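Side-chain contact in ankyrin repeat domain protein (Legionella pneumophila subsp. pneumophila, PDB 6MCA), which is a Legionella effector with ankyrin repeats and a cysteine protease-like domain, and probably acts in the host cell through the LARP7 component of the 7SK snRNP complex: residues A[168-173]-A[178-183]. Residues are numbered along the deposited sequence; the frame is centred on the assembly and turned at random.
Sequences DVDIVN and FIELDY
Val169 pairs with Leu181 and Ile171 with Ile179, each couple joined by two backbone hydrogen bonds, so four N-H···O=C bonds zip the antiparallel strands 168-172 and 178-182 together. The straightest runs from Ile179 N to Ile171 O (2.9 Å, 163° at the hydrogen); the one from Leu181 N to Val169 O is more bent, at 132°. Val169, Ile171, Ile179 and Leu181 all send their side chains to one face. There CG1 of Ile171 meets CG1 of Ile179 at 3.7 Å: the two isoleucines share the same first torsion, with CG1 between backbone N and carbonyl carbon, which brings these branches face to face across the strands. Next along, CD1 of Ile171 approaches CD1 of Leu181 at 4.1 Å. Tyr183, just past the strand, turns its ring back to Val169, meeting it obliquely, with Val169 CG1 3.5 Å from Tyr183 CZ. Phe149 and Phe153 of helix 147-162 touch this apolar face.

The other face is largely acidic. Asp168 OD2 lies 3.2 Å from Glu180 OE1, with the carboxylate planes 50° apart; Asp182 and Asp170 add further negative charge, which would probably raise the pKa of some of these acids. Asp182 OD1 also accepts a bond from Glu184 N. Towards the turn this face becomes apolar, with Val172 CG2 against Phe178 CE1 at 3.7 Å.

Asn173 OD1 accepts bonds from Lys175 N and Glu177 N, bracing the turn, while its ND2 rests 3.6 Å from Ile179 CG2. The result is a two-stranded, amphipathic beta hairpin whose apolar face packs on helix 147-162 and whose strand 168-172 is hydrogen-bonded to helix 404-421 through Asp170 O and Ser409 OG.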
loop_
_atom_site.group_PDB
_atom_site.type_symbol
_atom_site.label_atom_id
_atom_site.label_comp_id
_atom_site.label_asym_id
_atom_site.label_seq_id
_atom_site.Cartn_x
_atom_site.Cartn_y
_atom_site.Cartn_z
ATOM N N ASP A 168 -3.389 10.026 13.332
ATOM C CA ASP A 168 -3.491 8.601 13.594
ATOM C C ASP A 168 -4.943 8.202 13.817
ATOM O O ASP A 168 -5.842 9.041 13.924
ATOM C CB ASP A 168 -2.651 8.209 14.817
ATOM C CG ASP A 168 -1.191 8.586 14.670
ATOM O OD1 ASP A 168 -0.617 8.339 13.588
ATOM O OD2 ASP A 168 -0.618 9.127 15.639
ATOM N N VAL A 169 -5.161 6.890 13.876
ATOM C CA VAL A 169 -6.440 6.329 14.301
ATOM C C VAL A 169 -6.176 4.938 14.856
ATOM O O VAL A 169 -5.260 4.240 14.419
ATOM C CB VAL A 169 -7.481 6.296 13.155
ATOM C CG1 VAL A 169 -7.233 5.118 12.221
ATOM C CG2 VAL A 169 -8.895 6.251 13.722
ATOM N N ASP A 170 -6.970 4.537 15.840
ATOM C CA ASP A 170 -6.773 3.253 16.497
ATOM C C ASP A 170 -7.722 2.214 15.914
ATOM O O ASP A 170 -8.936 2.432 15.862
ATOM C CB ASP A 170 -6.972 3.374 18.008
ATOM C CG ASP A 170 -5.756 3.953 18.707
ATOM O OD1 ASP A 170 -5.132 4.880 18.149
ATOM O OD2 ASP A 170 -5.416 3.472 19.810
ATOM N N ILE A 171 -7.156 1.094 15.477
ATOM C CA ILE A 171 -7.935 -0.039 15.001
ATOM C C ILE A 171 -7.789 -1.175 16.007
ATOM O O ILE A 171 -7.019 -1.096 16.961
ATOM C CB ILE A 171 -7.520 -0.482 13.585
ATOM C CG1 ILE A 171 -6.095 -1.038 13.587
ATOM C CG2 ILE A 171 -7.652 0.674 12.603
ATOM C CD1 ILE A 171 -5.714 -1.741 12.302
ATOM N N VAL A 172 -8.548 -2.243 15.787
ATOM C CA VAL A 172 -8.605 -3.368 16.713
ATOM C C VAL A 172 -7.802 -4.524 16.135
ATOM O O VAL A 172 -8.021 -4.928 14.986
ATOM C CB VAL A 172 -10.060 -3.789 16.982
ATOM C CG1 VAL A 172 -10.104 -4.968 17.935
ATOM C CG2 VAL A 172 -10.853 -2.617 17.538
ATOM N N ASN A 173 -6.872 -5.057 16.925
ATOM C CA ASN A 173 -6.089 -6.209 16.500
ATOM C C ASN A 173 -6.879 -7.487 16.782
ATOM O O ASN A 173 -8.046 -7.450 17.181
ATOM C CB ASN A 173 -4.711 -6.196 17.167
ATOM C CG ASN A 173 -4.775 -6.297 18.688
ATOM O OD1 ASN A 173 -5.800 -6.657 19.268
ATOM N ND2 ASN A 173 -3.661 -5.983 19.340
ATOM N N PHE A 178 -6.575 -2.150 21.050
ATOM C CA PHE A 178 -6.395 -1.071 20.090
ATOM C C PHE A 178 -4.918 -0.878 19.772
ATOM O O PHE A 178 -4.076 -0.848 20.674
ATOM C CB PHE A 178 -6.990 0.229 20.628
ATOM C CG PHE A 178 -8.490 0.229 20.698
ATOM C CD1 PHE A 178 -9.250 0.424 19.557
ATOM C CD2 PHE A 178 -9.140 0.045 21.907
ATOM C CE1 PHE A 178 -10.632 0.427 19.620
ATOM C CE2 PHE A 178 -10.521 0.048 21.976
ATOM C CZ PHE A 178 -11.267 0.239 20.831
ATOM N N ILE A 179 -4.610 -0.751 18.485
ATOM C CA ILE A 179 -3.276 -0.404 18.015
ATOM C C ILE A 179 -3.385 0.830 17.130
ATOM O O ILE A 179 -4.405 1.065 16.473
ATOM C CB ILE A 179 -2.593 -1.560 17.250
ATOM C CG1 ILE A 179 -3.319 -1.838 15.933
ATOM C CG2 ILE A 179 -2.534 -2.813 18.113
ATOM C CD1 ILE A 179 -2.552 -2.741 15.000
ATOM N N GLU A 180 -2.317 1.620 17.119
ATOM C CA GLU A 180 -2.295 2.850 16.345
ATOM C C GLU A 180 -1.985 2.567 14.881
ATOM O O GLU A 180 -1.226 1.654 14.546
ATOM C CB GLU A 180 -1.267 3.827 16.917
ATOM C CG GLU A 180 -1.803 4.710 18.033
ATOM C CD GLU A 180 -1.238 6.117 17.986
ATOM O OE1 GLU A 180 -0.313 6.363 17.183
ATOM O OE2 GLU A 180 -1.721 6.976 18.753
ATOM N N LEU A 181 -2.581 3.375 14.009
ATOM C CA LEU A 181 -2.393 3.289 12.569
ATOM C C LEU A 181 -2.202 4.701 12.048
ATOM O O LEU A 181 -3.002 5.594 12.354
ATOM C CB LEU A 181 -3.596 2.616 11.892
ATOM C CG LEU A 181 -3.649 2.544 10.363
ATOM C CD1 LEU A 181 -4.259 1.225 9.929
ATOM C CD2 LEU A 181 -4.440 3.705 9.774
ATOM N N ASP A 182 -1.145 4.899 11.266
ATOM C CA ASP A 182 -0.780 6.214 10.753
ATOM C C ASP A 182 -1.476 6.430 9.412
ATOM O O ASP A 182 -1.184 5.735 8.434
ATOM C CB ASP A 182 0.737 6.326 10.617
ATOM C CG ASP A 182 1.188 7.716 10.213
ATOM O OD1 ASP A 182 0.361 8.652 10.251
ATOM O OD2 ASP A 182 2.375 7.871 9.857
ATOM N N TYR A 183 -2.399 7.396 9.374
ATOM C CA TYR A 183 -3.079 7.732 8.127
ATOM C C TYR A 183 -2.098 8.166 7.047
ATOM O O TYR A 183 -2.336 7.929 5.857
ATOM C CB TYR A 183 -4.098 8.849 8.367
ATOM C CG TYR A 183 -5.435 8.399 8.911
ATOM C CD1 TYR A 183 -5.996 7.188 8.530
ATOM C CD2 TYR A 183 -6.143 9.199 9.800
ATOM C CE1 TYR A 183 -7.224 6.784 9.024
ATOM C CE2 TYR A 183 -7.368 8.803 10.299
ATOM C CZ TYR A 183 -7.905 7.596 9.908
ATOM O OH TYR A 183 -9.124 7.201 10.404
#